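Local structure of probable endonuclease 4 (Thermotoga maritima, 4HNO) at residues Pro113-Gly118 with Gly154-Tyr158; Glu147-Gln151 with His184-Ser188; Leu160-Lys164 with Glu204-Phe209; Val176-Thr182 with Arg213-Leu219; Leu219-Lys223 with Arg232-Ile236. The protein probably repairs DNA by cleaving phosphodiester bonds at apurinic or apyrimidinic sites, using a cluster of three bound metal ions. All coordinates share one frame; numbering follows the deposited sequence.

Contact 1 (Pro113-Gly118 with Gly154-Tyr158); sequences PGSHLG and GNIGY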
# COMPACT_ATOMS: atom_id res chain seq x y z
N PRO A 113 -3.02 -6.07 -7.41
CA PRO A 113 -3.86 -6.26 -8.61
C PRO A 113 -4.51 -7.62 -8.73
O PRO A 113 -5.70 -7.69 -9.09
CB PRO A 113 -2.88 -5.97 -9.75
CG PRO A 113 -1.93 -4.96 -9.15
CD PRO A 113 -1.72 -5.44 -7.74
N GLY A 114 -3.77 -8.67 -8.48
CA GLY A 114 -4.30 -10.01 -8.57
C GLY A 114 -3.31 -10.98 -9.19
O GLY A 114 -2.21 -10.62 -9.61
N SER A 115 -3.74 -12.24 -9.23
CA SER A 115 -2.98 -13.30 -9.88
C SER A 115 -3.87 -14.01 -10.89
O SER A 115 -4.99 -14.42 -10.56
CB SER A 115 -2.47 -14.31 -8.89
OG SER A 115 -2.00 -15.46 -9.62
N HIS A 116 -3.35 -14.20 -12.11
CA HIS A 116 -4.08 -14.91 -13.15
C HIS A 116 -3.92 -16.41 -13.10
O HIS A 116 -4.49 -17.14 -13.90
CB HIS A 116 -3.69 -14.40 -14.54
CG HIS A 116 -2.23 -14.46 -14.81
ND1 HIS A 116 -1.55 -15.64 -14.96
CD2 HIS A 116 -1.33 -13.46 -14.92
CE1 HIS A 116 -0.27 -15.35 -15.16
NE2 HIS A 116 -0.11 -14.04 -15.14
N LEU A 117 -3.13 -16.88 -12.14
CA LEU A 117 -2.92 -18.33 -11.93
C LEU A 117 -2.43 -19.09 -13.18
O LEU A 117 -2.71 -20.28 -13.37
CB LEU A 117 -4.19 -18.97 -11.37
CG LEU A 117 -4.47 -18.69 -9.88
CD1 LEU A 117 -4.91 -17.25 -9.68
CD2 LEU A 117 -5.51 -19.64 -9.30
N GLY A 118 -1.68 -18.39 -14.03
CA GLY A 118 -1.10 -18.96 -15.23
C GLY A 118 -2.00 -18.97 -16.47
O GLY A 118 -1.75 -19.71 -17.40
N GLY A 154 1.28 -16.35 -10.65
CA GLY A 154 0.65 -15.60 -11.68
C GLY A 154 0.42 -14.17 -11.26
O GLY A 154 -0.44 -13.54 -11.86
N ASN A 155 1.17 -13.62 -10.31
CA ASN A 155 0.95 -12.23 -9.91
C ASN A 155 1.10 -11.29 -11.09
O ASN A 155 2.01 -11.41 -11.92
CB ASN A 155 1.96 -11.79 -8.87
CG ASN A 155 1.64 -12.26 -7.49
OD1 ASN A 155 0.61 -12.90 -7.25
ND2 ASN A 155 2.53 -11.94 -6.56
N ILE A 156 0.20 -10.32 -11.10
CA ILE A 156 0.25 -9.15 -11.97
C ILE A 156 0.62 -7.95 -11.12
O ILE A 156 0.06 -7.76 -10.04
CB ILE A 156 -1.10 -8.94 -12.67
CG1 ILE A 156 -1.42 -10.13 -13.56
CG2 ILE A 156 -1.11 -7.63 -13.44
CD1 ILE A 156 -2.85 -10.14 -14.08
N GLY A 157 1.56 -7.15 -11.61
CA GLY A 157 1.96 -5.93 -10.94
C GLY A 157 3.37 -5.93 -10.40
O GLY A 157 3.69 -5.07 -9.58
N TYR A 158 4.23 -6.84 -10.86
CA TYR A 158 5.62 -6.83 -10.43
C TYR A 158 6.45 -5.80 -11.21
O TYR A 158 7.51 -5.38 -10.74
CB TYR A 158 6.23 -8.24 -10.45
CG TYR A 158 6.19 -8.92 -11.80
CD1 TYR A 158 7.23 -8.83 -12.71
CD2 TYR A 158 5.08 -9.68 -12.17
CE1 TYR A 158 7.15 -9.47 -13.96
CE2 TYR A 158 4.99 -10.31 -13.40
CZ TYR A 158 6.01 -10.18 -14.29
OH TYR A 158 5.94 -10.80 -15.50
O HOH W 1 -1.07 -8.63 -7.52
O HOH W 2 -0.15 -16.86 -8.49
O HOH W 3 1.49 -11.67 -14.85
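Gly114 O receives the N-H of Ile156 at 2.8 Å in an almost straight bond (168°), which helps fasten the short antiparallel strand 155-156 to the end of strand 108-115 in this TIM barrel. Two residues further along, His116 N donates to Gly154 O at 3.0 Å, meeting it from above the carbonyl plane and not on a lone pair. Between these bonds the chains come very close, with Ser115 CA 4.1 Å from Asn155 CA. The close packing centres on Gly154. The first torsion of His116 (chi1 55°) places CG between the backbone N and the carbonyl carbon, bringing the imidazole against Gly154, whose CA lies over the ring face, 3.9 Å from its centroid. Gly154 has no CB, and Leu117 N and Ser115 OG crowd one side of its CA; Gly114 has a phi of 140°, a value suited to a residue without CB. At the ring edge, Ile156 CG1 touches His116 CD2 at 3.6 Å, while the isoleucine also packs on helix 121-136.

The other side is looser and watery, with Leu117 and Gly118 exposed. One water accepts from Gly114 N and donates to Ile156 O. Asn155 ND2 donates to Ser150 O. Beyond the ring, Gly118 N donates to His116 ND1 at 2.9 Å, and a water 2.9 Å from His116 NE2 donates to Asn155 O.

Contact 2 (Glu147-Gln151 with His184-Ser188); sequences ENVSQ and HGFDS. With MN (manganese (II) ion), chain E; ZN (zinc ion), chain B; MN (manganese (II) ion), chain C.
His184 ND1 donates a hydrogen bond to the peptide oxygen Asn148 O at 2.8 Å. It lies both in the ring plane and in the carbonyl plane, on a lone pair, so the imidazole is fixed in rotation with NE2 directed to a metal. Ser150 OG makes the second direct bond, donating to the anti lone pair of Asp187 OD2 at 2.7 Å; that oxygen also takes the N-H of Asp231, so it braces a metal ligand from the second shell.

Metal bonds form the next group. Glu147 swings CG opposite its own N (chi1 -176°) and, with an extended chain, bridges two ions, OE1 to manganese at 2.1 Å and OE2 to zinc at 2.0 Å; OE2 also accepts from Asn110 ND2. His184 NE2 holds another manganese at 2.1 Å, with Asp231 and His233. This is the three-metal centre of the endonuclease IV family, at the C-terminal mouth of a TIM barrel.

Water bonds lie toward the outside: one water accepts from Gln151 N and donates to Ser188 OG, which in turn donates to His184 O at 2.9 Å. Van der Waals contact is slight, His184 CB resting 3.6 Å from Val149 C.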
# COMPACT_ATOMS: atom_id res chain seq x y z
N GLU A 147 -0.89 -1.51 -5.81
CA GLU A 147 0.43 -1.73 -5.23
C GLU A 147 1.23 -2.68 -6.11
O GLU A 147 0.72 -3.69 -6.57
CB GLU A 147 0.25 -2.34 -3.85
CG GLU A 147 1.56 -2.52 -3.11
CD GLU A 147 1.46 -3.31 -1.85
OE1 GLU A 147 2.51 -3.80 -1.38
OE2 GLU A 147 0.34 -3.43 -1.29
N ASN A 148 2.50 -2.36 -6.32
CA ASN A 148 3.37 -3.33 -6.98
C ASN A 148 3.64 -4.52 -6.06
O ASN A 148 3.67 -4.38 -4.82
CB ASN A 148 4.68 -2.71 -7.45
CG ASN A 148 5.52 -2.21 -6.29
OD1 ASN A 148 5.06 -1.37 -5.53
ND2 ASN A 148 6.75 -2.70 -6.17
N VAL A 149 3.86 -5.67 -6.67
CA VAL A 149 3.97 -6.95 -5.99
C VAL A 149 5.23 -7.67 -6.48
O VAL A 149 5.94 -7.21 -7.37
CB VAL A 149 2.70 -7.80 -6.19
CG1 VAL A 149 1.51 -7.12 -5.51
CG2 VAL A 149 2.44 -8.08 -7.65
N SER A 150 5.47 -8.83 -5.90
CA SER A 150 6.59 -9.66 -6.32
C SER A 150 6.17 -10.62 -7.43
O SER A 150 4.98 -10.92 -7.61
CB SER A 150 7.13 -10.42 -5.12
OG SER A 150 7.46 -9.53 -4.08
N GLN A 151 7.15 -11.09 -8.18
CA GLN A 151 6.91 -11.95 -9.34
C GLN A 151 6.82 -13.41 -8.88
O GLN A 151 7.78 -14.17 -8.98
CB GLN A 151 8.01 -11.77 -10.37
CG GLN A 151 7.72 -12.45 -11.66
CD GLN A 151 8.86 -12.41 -12.63
OE1 GLN A 151 9.97 -12.04 -12.30
NE2 GLN A 151 8.59 -12.83 -13.86
N HIS A 184 8.72 -5.43 -2.44
CA HIS A 184 8.22 -6.02 -3.67
C HIS A 184 9.02 -5.52 -4.87
O HIS A 184 9.35 -6.28 -5.79
CB HIS A 184 6.75 -5.72 -3.87
CG HIS A 184 5.88 -6.25 -2.77
ND1 HIS A 184 4.57 -5.86 -2.61
CD2 HIS A 184 6.12 -7.11 -1.75
CE1 HIS A 184 4.05 -6.47 -1.55
NE2 HIS A 184 4.97 -7.23 -1.00
N GLY A 185 9.33 -4.22 -4.87
CA GLY A 185 10.09 -3.65 -5.95
C GLY A 185 11.51 -4.20 -6.01
O GLY A 185 12.02 -4.53 -7.08
N PHE A 186 12.16 -4.28 -4.85
CA PHE A 186 13.53 -4.81 -4.79
C PHE A 186 13.56 -6.26 -5.30
O PHE A 186 14.45 -6.64 -6.07
CB PHE A 186 14.03 -4.72 -3.36
CG PHE A 186 15.53 -4.79 -3.21
CD1 PHE A 186 16.35 -3.81 -3.72
CD2 PHE A 186 16.11 -5.83 -2.50
CE1 PHE A 186 17.71 -3.85 -3.51
CE2 PHE A 186 17.47 -5.86 -2.30
CZ PHE A 186 18.26 -4.87 -2.81
N ASP A 187 12.57 -7.04 -4.90
CA ASP A 187 12.40 -8.40 -5.39
C ASP A 187 12.36 -8.47 -6.90
O ASP A 187 12.77 -9.47 -7.49
CB ASP A 187 11.05 -8.97 -4.93
CG ASP A 187 11.04 -9.69 -3.61
OD1 ASP A 187 12.08 -10.18 -3.12
OD2 ASP A 187 9.90 -9.83 -3.09
N SER A 188 11.84 -7.41 -7.52
CA SER A 188 11.55 -7.34 -8.93
C SER A 188 12.59 -6.54 -9.72
O SER A 188 12.38 -6.25 -10.89
CB SER A 188 10.17 -6.73 -9.15
OG SER A 188 9.18 -7.44 -8.43
MN MN E . 3.09 -3.73 0.69
ZN ZN B . 0.12 -4.97 0.00
MN MN C . 4.83 -8.43 0.68
O HOH W 4 9.71 -10.08 -7.90
O HOH W 5 11.12 -10.53 -10.30
O HOH W 6 1.69 -5.02 1.11

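Contact 3 (Leu160-Lys164 with Glu204-Phe209); sequences LEQLK and EIESLF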
# COMPACT_ATOMS: atom_id res chain seq x y z
N LEU A 160 5.98 -1.92 -12.89
CA LEU A 160 5.07 -0.78 -12.87
C LEU A 160 4.28 -0.62 -14.17
O LEU A 160 3.13 -0.19 -14.14
CB LEU A 160 5.83 0.51 -12.53
CG LEU A 160 6.43 0.54 -11.12
CD1 LEU A 160 7.24 1.82 -10.94
CD2 LEU A 160 5.38 0.44 -10.04
N GLU A 161 4.87 -1.03 -15.29
CA GLU A 161 4.16 -1.02 -16.56
C GLU A 161 2.82 -1.77 -16.47
O GLU A 161 1.85 -1.37 -17.13
CB GLU A 161 5.03 -1.66 -17.66
CG GLU A 161 4.35 -1.93 -18.97
CD GLU A 161 4.00 -0.69 -19.72
OE1 GLU A 161 4.64 0.36 -19.48
OE2 GLU A 161 3.10 -0.77 -20.59
N GLN A 162 2.77 -2.85 -15.72
CA GLN A 162 1.53 -3.61 -15.61
C GLN A 162 0.45 -2.81 -14.87
O GLN A 162 -0.73 -2.87 -15.21
CB GLN A 162 1.81 -4.94 -14.90
CG GLN A 162 2.69 -5.86 -15.71
CD GLN A 162 3.45 -6.84 -14.87
OE1 GLN A 162 3.32 -6.87 -13.65
NE2 GLN A 162 4.33 -7.59 -15.50
N LEU A 163 0.86 -2.05 -13.85
CA LEU A 163 -0.08 -1.18 -13.14
C LEU A 163 -0.60 -0.10 -14.08
O LEU A 163 -1.77 0.26 -14.03
CB LEU A 163 0.56 -0.54 -11.91
CG LEU A 163 1.22 -1.49 -10.93
CD1 LEU A 163 1.68 -0.71 -9.71
CD2 LEU A 163 0.30 -2.62 -10.50
N LYS A 164 0.28 0.44 -14.93
CA LYS A 164 -0.12 1.43 -15.91
C LYS A 164 -1.12 0.84 -16.91
O LYS A 164 -2.10 1.49 -17.27
CB LYS A 164 1.13 1.98 -16.63
CG LYS A 164 0.85 2.94 -17.76
CD LYS A 164 0.57 2.31 -19.12
CE LYS A 164 1.64 1.41 -19.60
NZ LYS A 164 1.50 1.18 -21.07
N GLU A 204 10.33 6.49 -14.13
CA GLU A 204 9.33 5.53 -14.55
C GLU A 204 7.93 5.89 -14.01
O GLU A 204 6.94 5.88 -14.74
CB GLU A 204 9.81 4.14 -14.12
CG GLU A 204 8.99 3.01 -14.63
CD GLU A 204 9.65 1.64 -14.37
OE1 GLU A 204 10.88 1.45 -14.47
OE2 GLU A 204 8.87 0.76 -14.05
N ILE A 205 7.85 6.25 -12.73
CA ILE A 205 6.60 6.69 -12.14
C ILE A 205 6.08 7.93 -12.85
O ILE A 205 4.90 8.02 -13.18
CB ILE A 205 6.76 6.90 -10.62
CG1 ILE A 205 6.99 5.54 -9.94
CG2 ILE A 205 5.54 7.59 -10.03
CD1 ILE A 205 7.39 5.62 -8.50
N GLU A 206 6.94 8.90 -13.11
CA GLU A 206 6.51 10.11 -13.77
C GLU A 206 5.97 9.83 -15.16
O GLU A 206 4.96 10.41 -15.57
CB GLU A 206 7.67 11.11 -13.81
CG GLU A 206 7.36 12.34 -14.63
CD GLU A 206 6.29 13.25 -14.08
OE1 GLU A 206 5.77 13.05 -12.95
OE2 GLU A 206 5.97 14.20 -14.81
N SER A 207 6.64 8.95 -15.90
CA SER A 207 6.22 8.62 -17.25
C SER A 207 4.91 7.82 -17.30
O SER A 207 4.04 8.07 -18.13
CB SER A 207 7.31 7.81 -17.96
OG SER A 207 6.83 7.36 -19.21
N LEU A 208 4.80 6.84 -16.42
CA LEU A 208 3.68 5.91 -16.48
C LEU A 208 2.42 6.47 -15.84
O LEU A 208 1.32 6.16 -16.28
CB LEU A 208 4.05 4.60 -15.78
CG LEU A 208 5.14 3.75 -16.42
CD1 LEU A 208 5.43 2.57 -15.54
CD2 LEU A 208 4.75 3.27 -17.80
N PHE A 209 2.58 7.26 -14.77
CA PHE A 209 1.43 7.71 -13.96
C PHE A 209 1.40 9.21 -13.73
O PHE A 209 0.32 9.77 -13.53
CB PHE A 209 1.45 7.05 -12.57
CG PHE A 209 1.77 5.59 -12.59
CD1 PHE A 209 3.00 5.14 -12.12
CD2 PHE A 209 0.87 4.65 -13.06
CE1 PHE A 209 3.33 3.80 -12.13
CE2 PHE A 209 1.22 3.30 -13.08
CZ PHE A 209 2.44 2.89 -12.61
O HOH W 7 7.69 -1.18 -15.66
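Leu208 is a bump that fits against Leu160, Glu161 and Lys164. Its two methyls straddle the surface of residues 160-164: CD1 enters the hollow beside Leu160, 3.7 Å from Leu160 CB, and CD2 meets Glu161 OE1 at 3.4 Å and Lys164 CG at 3.9 Å. A branched leucine fills both places at once. Lys164 lends its CB and CG to this wall while its amino end leads away.

The helices run nearly parallel, 19° apart, with axes 10.3 Å from each other at closest approach; they are adjacent members of the outer helical layer of a TIM barrel. Just past the second helix, Phe209 wedges its ring between the helices. Its rim meets backbone: Phe209 CZ lies 3.5 Å from Leu160 O and Phe209 CE2 3.5 Å from Lys164 N. Leu208 CB covers one ring face, over its centre, and on the barrel side both Leu163 and Phe209 touch Ile178 of strand 176-181.

At the other end, Leu160 points CD1 onto Ile205 CG1 at 3.9 Å. Glu204 stretches across Leu160 so that its OE2 lies 3.4 Å from Leu160 CB, and a water that accepts from Glu161 N donates to this oxygen, which also bonds Tyr190 OH.

Contact 4 (Val176-Thr182 with Arg213-Leu219); sequences VAITYDT and RLKMIHL. With MN (manganese (II) ion), chain E.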
# COMPACT_ATOMS: atom_id res chain seq x y z
N VAL A 176 -7.92 5.84 -9.49
CA VAL A 176 -6.90 4.81 -9.39
C VAL A 176 -5.56 5.53 -9.25
O VAL A 176 -5.20 6.38 -10.08
CB VAL A 176 -6.88 3.91 -10.62
CG1 VAL A 176 -5.79 2.84 -10.50
CG2 VAL A 176 -8.23 3.25 -10.82
N ALA A 177 -4.81 5.16 -8.22
CA ALA A 177 -3.47 5.71 -8.03
C ALA A 177 -2.55 4.57 -7.60
O ALA A 177 -2.92 3.40 -7.79
CB ALA A 177 -3.49 6.93 -7.11
N ILE A 178 -1.37 4.87 -7.08
CA ILE A 178 -0.31 3.90 -6.95
C ILE A 178 0.30 3.91 -5.56
O ILE A 178 0.51 4.97 -4.95
CB ILE A 178 0.78 4.20 -8.03
CG1 ILE A 178 0.20 4.21 -9.45
CG2 ILE A 178 1.99 3.29 -7.91
CD1 ILE A 178 -0.31 2.89 -9.91
N THR A 179 0.65 2.72 -5.09
CA THR A 179 1.50 2.49 -3.92
C THR A 179 2.76 1.77 -4.38
O THR A 179 2.67 0.78 -5.11
CB THR A 179 0.78 1.63 -2.91
OG1 THR A 179 -0.34 2.36 -2.43
CG2 THR A 179 1.68 1.22 -1.74
N TYR A 180 3.90 2.26 -3.92
CA TYR A 180 5.17 1.59 -4.22
C TYR A 180 5.67 0.89 -2.96
O TYR A 180 5.93 1.54 -1.94
CB TYR A 180 6.23 2.60 -4.70
CG TYR A 180 7.49 1.87 -5.06
CD1 TYR A 180 7.56 1.10 -6.21
CD2 TYR A 180 8.61 1.88 -4.22
CE1 TYR A 180 8.68 0.37 -6.53
CE2 TYR A 180 9.76 1.16 -4.55
CZ TYR A 180 9.77 0.40 -5.70
OH TYR A 180 10.87 -0.35 -6.05
N ASP A 181 5.81 -0.44 -3.04
CA ASP A 181 6.34 -1.24 -1.95
C ASP A 181 7.82 -1.54 -2.26
O ASP A 181 8.15 -2.13 -3.29
CB ASP A 181 5.52 -2.53 -1.81
CG ASP A 181 5.95 -3.40 -0.64
OD1 ASP A 181 5.07 -3.78 0.18
OD2 ASP A 181 7.16 -3.69 -0.53
N THR A 182 8.69 -1.07 -1.38
CA THR A 182 10.12 -1.18 -1.62
C THR A 182 10.62 -2.63 -1.63
O THR A 182 11.59 -2.91 -2.34
CB THR A 182 10.92 -0.36 -0.60
OG1 THR A 182 10.66 -0.78 0.73
CG2 THR A 182 10.59 1.11 -0.70
N ARG A 213 0.33 10.67 -8.72
CA ARG A 213 -0.36 9.42 -8.45
C ARG A 213 0.32 8.52 -7.43
O ARG A 213 -0.27 7.51 -7.03
CB ARG A 213 -0.61 8.65 -9.75
CG ARG A 213 -1.59 9.30 -10.73
CD ARG A 213 -3.03 9.12 -10.32
NE ARG A 213 -3.47 10.07 -9.32
CZ ARG A 213 -4.71 10.12 -8.86
NH1 ARG A 213 -5.59 9.18 -9.16
NH2 ARG A 213 -5.07 11.13 -8.05
N LEU A 214 1.54 8.84 -7.02
CA LEU A 214 2.20 8.05 -5.99
C LEU A 214 1.71 8.52 -4.63
O LEU A 214 2.11 9.57 -4.14
CB LEU A 214 3.73 8.17 -6.10
CG LEU A 214 4.50 7.40 -5.04
CD1 LEU A 214 4.24 5.90 -5.13
CD2 LEU A 214 5.99 7.70 -5.17
N LYS A 215 0.81 7.74 -4.03
CA LYS A 215 0.13 8.16 -2.81
C LYS A 215 0.68 7.57 -1.53
O LYS A 215 0.46 8.11 -0.45
CB LYS A 215 -1.37 7.83 -2.89
CG LYS A 215 -2.11 8.55 -4.00
CD LYS A 215 -2.08 10.05 -3.87
CE LYS A 215 -2.86 10.69 -4.99
NZ LYS A 215 -2.77 12.18 -4.94
N MET A 216 1.39 6.46 -1.63
CA MET A 216 1.91 5.76 -0.46
C MET A 216 3.14 4.98 -0.88
O MET A 216 3.19 4.45 -1.99
CB MET A 216 0.85 4.80 0.11
CG MET A 216 1.36 3.91 1.24
SD MET A 216 0.06 3.12 2.23
CE MET A 216 -1.04 2.45 0.98
N ILE A 217 4.11 4.90 0.02
CA ILE A 217 5.22 3.97 -0.08
C ILE A 217 5.08 2.99 1.07
O ILE A 217 4.90 3.39 2.22
CB ILE A 217 6.56 4.72 -0.02
CG1 ILE A 217 6.74 5.52 -1.31
CG2 ILE A 217 7.73 3.74 0.20
CD1 ILE A 217 7.81 6.58 -1.22
N HIS A 218 5.16 1.69 0.74
CA HIS A 218 5.30 0.68 1.76
C HIS A 218 6.80 0.49 1.97
O HIS A 218 7.52 0.06 1.07
CB HIS A 218 4.65 -0.64 1.37
CG HIS A 218 3.17 -0.60 1.38
ND1 HIS A 218 2.42 -1.61 0.81
CD2 HIS A 218 2.31 0.28 1.95
CE1 HIS A 218 1.15 -1.32 1.04
NE2 HIS A 218 1.05 -0.19 1.72
N LEU A 219 7.25 0.88 3.15
CA LEU A 219 8.66 0.95 3.49
C LEU A 219 9.04 -0.34 4.19
O LEU A 219 8.82 -0.52 5.39
CB LEU A 219 8.92 2.18 4.36
CG LEU A 219 10.40 2.56 4.38
CD1 LEU A 219 10.79 3.27 3.08
CD2 LEU A 219 10.72 3.41 5.60
MN MN E . 3.09 -3.73 0.69
O HOH W 6 1.69 -5.02 1.11
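Asp181 and His218 meet at a shared manganese, Asp181 OD1 at 2.0 Å and His218 ND1 at 2.2 Å. Their carboxylate and ring planes stand almost perpendicular (87°), with OD1 at the ring edge; Glu147 and Glu263 complete the protein ligands. Asp181 OD2 caps His184 N at the start of helix 182-187, and His218 NE2 is bonded to Gln33 OE1. Thr179 lays its CG2 methyl 3.7 Å over the centre of the His218 ring, leaving OG1 to Asn110 OD1.

Backbone bonds join the two strands, neighbouring parallel strands of the TIM barrel. Ile178 N donates to Arg213 O, Lys215 N to Ile178 O at 2.9 Å, Tyr180 N to Met216 O, and His218 N to Tyr180 O at 2.8 Å. Strand 214-219 carries one extra residue, a bulge at Lys215 and Met216, and Met216 N is buried without a partner. At the C-terminal end Thr182 N reaches His218 O at 2.9 Å, while Thr182 OG1 goes to Asn220 O.

At the N-terminal end, Arg213 NH1 approaches Val176 O (3.0 Å) from well above the carbonyl plane, and also bonds to Asp174 O. Small Ala177 leaves room for its guanidinium, one face of which Ala177 CB covers, toward the rim.

Contact 5 (Leu219-Lys223 with Arg232-Ile236); sequences LNDSK and RHERI. With MN (manganese (II) ion), chain C.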
# COMPACT_ATOMS: atom_id res chain seq x y z
N LEU A 219 7.25 0.88 3.15
CA LEU A 219 8.66 0.95 3.49
C LEU A 219 9.04 -0.34 4.19
O LEU A 219 8.82 -0.52 5.39
CB LEU A 219 8.92 2.18 4.36
CG LEU A 219 10.40 2.56 4.38
CD1 LEU A 219 10.79 3.27 3.08
CD2 LEU A 219 10.72 3.41 5.60
N ASN A 220 9.60 -1.25 3.40
CA ASN A 220 9.95 -2.59 3.84
C ASN A 220 11.37 -2.92 3.38
O ASN A 220 11.68 -2.78 2.20
CB ASN A 220 9.02 -3.62 3.19
CG ASN A 220 7.57 -3.46 3.64
OD1 ASN A 220 7.31 -3.32 4.83
ND2 ASN A 220 6.66 -3.51 2.68
N ASP A 221 12.23 -3.37 4.30
CA ASP A 221 13.47 -3.97 3.84
C ASP A 221 13.11 -5.37 3.30
O ASP A 221 11.95 -5.79 3.34
CB ASP A 221 14.50 -3.97 5.00
CG ASP A 221 15.95 -3.88 4.53
OD1 ASP A 221 16.27 -4.44 3.47
OD2 ASP A 221 16.77 -3.27 5.28
N SER A 222 14.11 -6.06 2.79
CA SER A 222 13.93 -7.39 2.23
C SER A 222 14.85 -8.41 2.88
O SER A 222 16.04 -8.14 3.10
CB SER A 222 14.19 -7.40 0.73
OG SER A 222 13.96 -8.72 0.25
N LYS A 223 14.31 -9.59 3.15
CA LYS A 223 15.13 -10.70 3.62
C LYS A 223 16.04 -11.26 2.53
O LYS A 223 16.92 -12.06 2.84
CB LYS A 223 14.25 -11.81 4.19
CG LYS A 223 13.65 -11.44 5.53
CD LYS A 223 12.99 -12.59 6.24
CE LYS A 223 12.53 -12.16 7.63
NZ LYS A 223 13.66 -12.14 8.61
N ARG A 232 9.49 -11.52 1.21
CA ARG A 232 9.69 -11.66 2.64
C ARG A 232 10.27 -10.35 3.17
O ARG A 232 11.45 -10.02 2.97
CB ARG A 232 10.60 -12.86 2.97
CG ARG A 232 9.99 -14.21 2.62
CD ARG A 232 8.72 -14.49 3.41
NE ARG A 232 8.19 -15.83 3.19
CZ ARG A 232 7.32 -16.16 2.24
NH1 ARG A 232 6.86 -15.24 1.40
NH2 ARG A 232 6.90 -17.41 2.13
N HIS A 233 9.40 -9.60 3.85
CA HIS A 233 9.78 -8.30 4.35
C HIS A 233 10.74 -8.44 5.52
O HIS A 233 10.73 -9.43 6.26
CB HIS A 233 8.55 -7.53 4.85
CG HIS A 233 7.44 -7.37 3.86
ND1 HIS A 233 6.32 -6.64 4.17
CD2 HIS A 233 7.22 -7.88 2.62
CE1 HIS A 233 5.46 -6.70 3.15
NE2 HIS A 233 5.98 -7.46 2.20
N GLU A 234 11.55 -7.41 5.72
CA GLU A 234 12.52 -7.37 6.80
C GLU A 234 12.46 -5.98 7.45
O GLU A 234 12.10 -4.98 6.82
CB GLU A 234 13.92 -7.70 6.26
CG GLU A 234 15.06 -7.70 7.28
CD GLU A 234 14.83 -8.67 8.42
OE1 GLU A 234 15.46 -9.74 8.40
OE2 GLU A 234 14.01 -8.36 9.32
N ARG A 235 12.85 -5.96 8.72
CA ARG A 235 12.97 -4.74 9.50
C ARG A 235 13.93 -3.75 8.84
O ARG A 235 14.94 -4.15 8.25
CB ARG A 235 13.47 -5.09 10.90
CG ARG A 235 12.52 -6.10 11.55
CD ARG A 235 12.57 -6.18 13.03
NE ARG A 235 12.38 -4.88 13.63
CZ ARG A 235 12.60 -4.66 14.91
NH1 ARG A 235 13.00 -5.65 15.69
NH2 ARG A 235 12.45 -3.45 15.40
N ILE A 236 13.62 -2.47 8.95
CA ILE A 236 14.42 -1.44 8.29
C ILE A 236 15.86 -1.52 8.75
O ILE A 236 16.16 -1.43 9.95
CB ILE A 236 13.87 -0.03 8.60
CG1 ILE A 236 12.40 0.11 8.16
CG2 ILE A 236 14.75 1.04 7.96
CD1 ILE A 236 12.16 -0.18 6.72
MN MN C . 4.83 -8.43 0.68
O HOH W 8 11.79 -10.57 -0.28
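Asn220 with chi1 -65° and His233 with chi1 -55° each hold CG anti to their own carbonyl carbon, and these turns bring amide and imidazole together in a stack whose planes are 29° apart. Asn220 ND2 lies over one ring face, toward the rim, 3.4 Å from His233 CE1. The ring is fixed at both nitrogens: His233 NE2 binds manganese at 2.1 Å, and ND1 bonds to Glu263 O, while Glu263 N pairs with Asn220 OD1.

Further along the two strands the backbones pair. Glu234 N donates to Asp221 O at 2.9 Å, the return bond from Asp221 N to Glu234 O is weak (3.0 Å), and Lys223 N to Arg232 O (2.9 Å) is nearly straight. Asp221 suits its place because its oxygens collect N-H groups: OD1 from Ser222 (2.8 Å) and Ile241, OD2 from Gly237 and Gly242.

On the outer side, Glu234 bends at chi2; OE2 takes Arg235 N, and OE1 meets Lys223 NZ from above its carboxylate plane in a salt bridge of 3.0 Å. On the buried side Ile236 CD1 packs on Leu219 CG at 4.0 Å. The whole is a beta hairpin that grows out of barrel strand 214-222 and carries His233 into the third metal site of endonuclease IV.

From the N terminus, contact 1 opens at 113-118 and closes at 154-158, enclosing helix 121-136 and strand 143-147. Contact 2 opens inside that loop, at 147-151, and crosses it, closing at 184-188. Contact 3 opens within contact 2 and crosses it, joining the helix after strand 155-156 to the helix after 182-187. Contact 4, opening at 176-182, crosses both contacts 2 and 3 and pairs two barrel strands. None nests. Contact 5 follows in series, sharing Leu219 with contact 4 and closing a short hairpin loop. Contacts 2 and 4 meet at one manganese, contacts 2 and 5 at another, so the crossings tie sheet, helices and mouth loops round the metal centre.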